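Local structure of pyruvate kinase (Pseudomonas aeruginosa, 6QXL) at residues A220-R224 and A225-A229. The protein probably catalyses the last step of glycolysis, in which phosphoenolpyruvate and ADP give pyruvate and ATP, as a magnesium- and potassium-dependent homotetramer. Sequence-based numbering, arbitrary orientation.
With MG (magnesium ion), chain N.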
ATOM      1  N   ALA A 220     -11.184  26.849 -18.136  1.00 42.30           N
ATOM      2  CA  ALA A 220     -12.547  26.326 -18.184  1.00 44.76           C
ATOM      3  C   ALA A 220     -13.187  26.379 -16.821  1.00 43.29           C
ATOM      4  O   ALA A 220     -12.707  25.755 -15.882  1.00 37.18           O
ATOM      5  CB  ALA A 220     -12.577  24.900 -18.710  1.00 44.81           C
ATOM      6  N   LYS A 221     -14.272  27.127 -16.703  1.00 44.52           N
ATOM      7  CA  LYS A 221     -15.036  27.172 -15.465  1.00 43.53           C
ATOM      8  C   LYS A 221     -16.013  26.017 -15.431  1.00 39.09           C
ATOM      9  O   LYS A 221     -16.870  25.916 -16.282  1.00 42.25           O
ATOM     10  CB  LYS A 221     -15.750  28.503 -15.348  1.00 46.88           C
ATOM     11  CG  LYS A 221     -14.781  29.661 -15.174  1.00 46.94           C
ATOM     12  CD  LYS A 221     -15.444  30.995 -15.404  1.00 45.02           C
ATOM     13  CE  LYS A 221     -16.479  31.316 -14.333  1.00 43.85           C
ATOM     14  NZ  LYS A 221     -16.966  32.705 -14.441  1.00 41.33           N
ATOM     15  N   ILE A 222     -15.876  25.143 -14.445  1.00 35.84           N
ATOM     16  CA  ILE A 222     -16.745  23.978 -14.312  1.00 37.37           C
ATOM     17  C   ILE A 222     -17.980  24.414 -13.511  1.00 37.22           C
ATOM     18  O   ILE A 222     -17.940  24.476 -12.304  1.00 36.18           O
ATOM     19  CB  ILE A 222     -16.021  22.807 -13.625  1.00 36.79           C
ATOM     20  CG1 ILE A 222     -14.633  22.568 -14.239  1.00 35.90           C
ATOM     21  CG2 ILE A 222     -16.854  21.547 -13.693  1.00 35.26           C
ATOM     22  CD1 ILE A 222     -14.611  22.464 -15.729  1.00 36.30           C
ATOM     23  N   GLU A 223     -19.028  24.826 -14.216  1.00 36.79           N
ATOM     24  CA  GLU A 223     -20.281  25.316 -13.676  1.00 38.36           C
ATOM     25  C   GLU A 223     -21.539  24.620 -14.205  1.00 43.44           C
ATOM     26  O   GLU A 223     -22.604  24.982 -13.838  1.00 53.28           O
ATOM     27  CB  GLU A 223     -20.449  26.800 -14.044  1.00 38.39           C
ATOM     28  CG  GLU A 223     -19.498  27.802 -13.427  1.00 41.57           C
ATOM     29  CD  GLU A 223     -19.717  29.245 -13.856  1.00 44.13           C
ATOM     30  OE1 GLU A 223     -19.579  29.507 -15.034  1.00 47.73           O
ATOM     31  OE2 GLU A 223     -19.988  30.131 -13.016  1.00 42.99           O
ATOM     32  N   ARG A 224     -21.433  23.654 -15.090  1.00 42.38           N
ATOM     33  CA  ARG A 224     -22.615  23.041 -15.701  1.00 43.55           C
ATOM     34  C   ARG A 224     -22.765  21.620 -15.281  1.00 42.53           C
ATOM     35  O   ARG A 224     -21.781  20.898 -15.219  1.00 45.28           O
ATOM     36  CB  ARG A 224     -22.584  23.111 -17.232  1.00 49.15           C
ATOM     37  CG  ARG A 224     -22.954  24.454 -17.737  1.00 53.16           C
ATOM     38  CD  ARG A 224     -24.416  24.750 -17.999  1.00 60.21           C
ATOM     39  NE  ARG A 224     -24.578  25.796 -18.942  1.00 66.79           N
ATOM     40  CZ  ARG A 224     -25.403  26.856 -18.803  1.00 66.38           C
ATOM     41  NH1 ARG A 224     -26.169  26.985 -17.723  1.00 68.96           N
ATOM     42  NH2 ARG A 224     -25.472  27.791 -19.747  1.00 63.02           N
ATOM     43  N   ALA A 225     -23.972  21.181 -15.008  1.00 39.76           N
ATOM     44  CA  ALA A 225     -24.225  19.780 -14.696  1.00 40.68           C
ATOM     45  C   ALA A 225     -23.659  18.824 -15.722  1.00 45.43           C
ATOM     46  O   ALA A 225     -23.105  17.782 -15.375  1.00 42.63           O
ATOM     47  CB  ALA A 225     -25.706  19.534 -14.478  1.00 42.15           C
ATOM     48  N   GLU A 226     -23.746  19.218 -16.997  1.00 47.61           N
ATOM     49  CA  GLU A 226     -23.294  18.353 -18.100  1.00 48.88           C
ATOM     50  C   GLU A 226     -21.788  18.166 -18.072  1.00 48.74           C
ATOM     51  O   GLU A 226     -21.299  17.124 -18.477  1.00 45.51           O
ATOM     52  CB  GLU A 226     -23.722  18.941 -19.457  1.00 52.49           C
ATOM     53  CG  GLU A 226     -25.231  19.031 -19.706  1.00 58.11           C
ATOM     54  CD  GLU A 226     -25.944  20.189 -19.016  1.00 64.59           C
ATOM     55  OE1 GLU A 226     -25.328  21.136 -18.468  1.00 69.76           O
ATOM     56  OE2 GLU A 226     -27.163  20.119 -18.938  1.00 75.13           O
ATOM     57  N   ALA A 227     -21.063  19.160 -17.580  1.00 51.47           N
ATOM     58  CA  ALA A 227     -19.603  19.089 -17.494  1.00 53.98           C
ATOM     59  C   ALA A 227     -19.078  18.050 -16.502  1.00 51.30           C
ATOM     60  O   ALA A 227     -17.933  17.615 -16.634  1.00 48.19           O
ATOM     61  CB  ALA A 227     -19.033  20.461 -17.149  1.00 56.04           C
ATOM     62  N   VAL A 228     -19.898  17.666 -15.521  1.00 45.54           N
ATOM     63  CA  VAL A 228     -19.484  16.706 -14.494  1.00 44.64           C
ATOM     64  C   VAL A 228     -20.363  15.461 -14.490  1.00 47.11           C
ATOM     65  O   VAL A 228     -20.294  14.661 -13.560  1.00 44.79           O
ATOM     66  CB  VAL A 228     -19.475  17.364 -13.098  1.00 42.33           C
ATOM     67  CG1 VAL A 228     -18.392  18.430 -13.046  1.00 42.15           C
ATOM     68  CG2 VAL A 228     -20.839  17.988 -12.765  1.00 43.79           C
ATOM     69  N   ALA A 229     -21.160  15.282 -15.543  1.00 48.04           N
ATOM     70  CA  ALA A 229     -22.065  14.136 -15.651  1.00 48.52           C
ATOM     71  C   ALA A 229     -21.314  12.805 -15.569  1.00 50.67           C
ATOM     72  O   ALA A 229     -21.845  11.842 -15.055  1.00 55.78           O
ATOM     73  CB  ALA A 229     -22.843  14.204 -16.958  1.00 45.86           C
TER
HETATM   74 MG    MG N 502     -20.184  31.433 -12.074  1.00 49.22          MG
HETATM   75  O   HOH W   1     -21.535  33.294 -10.908  1.00 61.79           O
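Ile222 and Val228 touch through one methyl each, CG2 of Ile222 lying 3.5 Å from CG1 of Val228. The two side chains meet at a slant. In Ile222 a chi1 of -47° sets CG1 beside the backbone N and leaves CG2 opposite it, on the side of Val228. The same CG2 also reaches Ala227 CB at 4.2 Å. Between these residues the chain turns. The N-H of Ala227 gives a weak hydrogen bond to Arg224 O, 3.0 Å from N to O and bent to 133° at the hydrogen. Val228 N bonds in turn to Ala225 O. Each bond spans three residues, and together they curl the chain in two overlapping turns.

Arg224 and Glu226 extend alongside each other. Glu226 OE1 rests against the Arg224 chain, 3.6 Å from CB. The guanidinium and carboxylate planes stand 80° apart, and the charged groups do not pair. Glu226 OE1 forms a salt bridge to Arg197, and Arg224 NH1 one to Glu254.

Glu223 turns the other way, into the active site. The CB-CG-CD part runs straight (chi2 179°), carrying OE2 to the magnesium ion. Asp250 and a water bind the same ion, while Lys221 NZ, held by Asp68 and Ser194, bonds to a bound malonate ion, probably from the crystallisation liquor.

This is the C-terminal end of a TIM-barrel strand, where catalytic sites of the fold lie. Strand 217-222 runs between strands 190-193 and 243-247, and the turn packs on helix 248-255 through Ala225 and Val228, while Ile222 and Ala227 both meet Leu237 of helix 231-239.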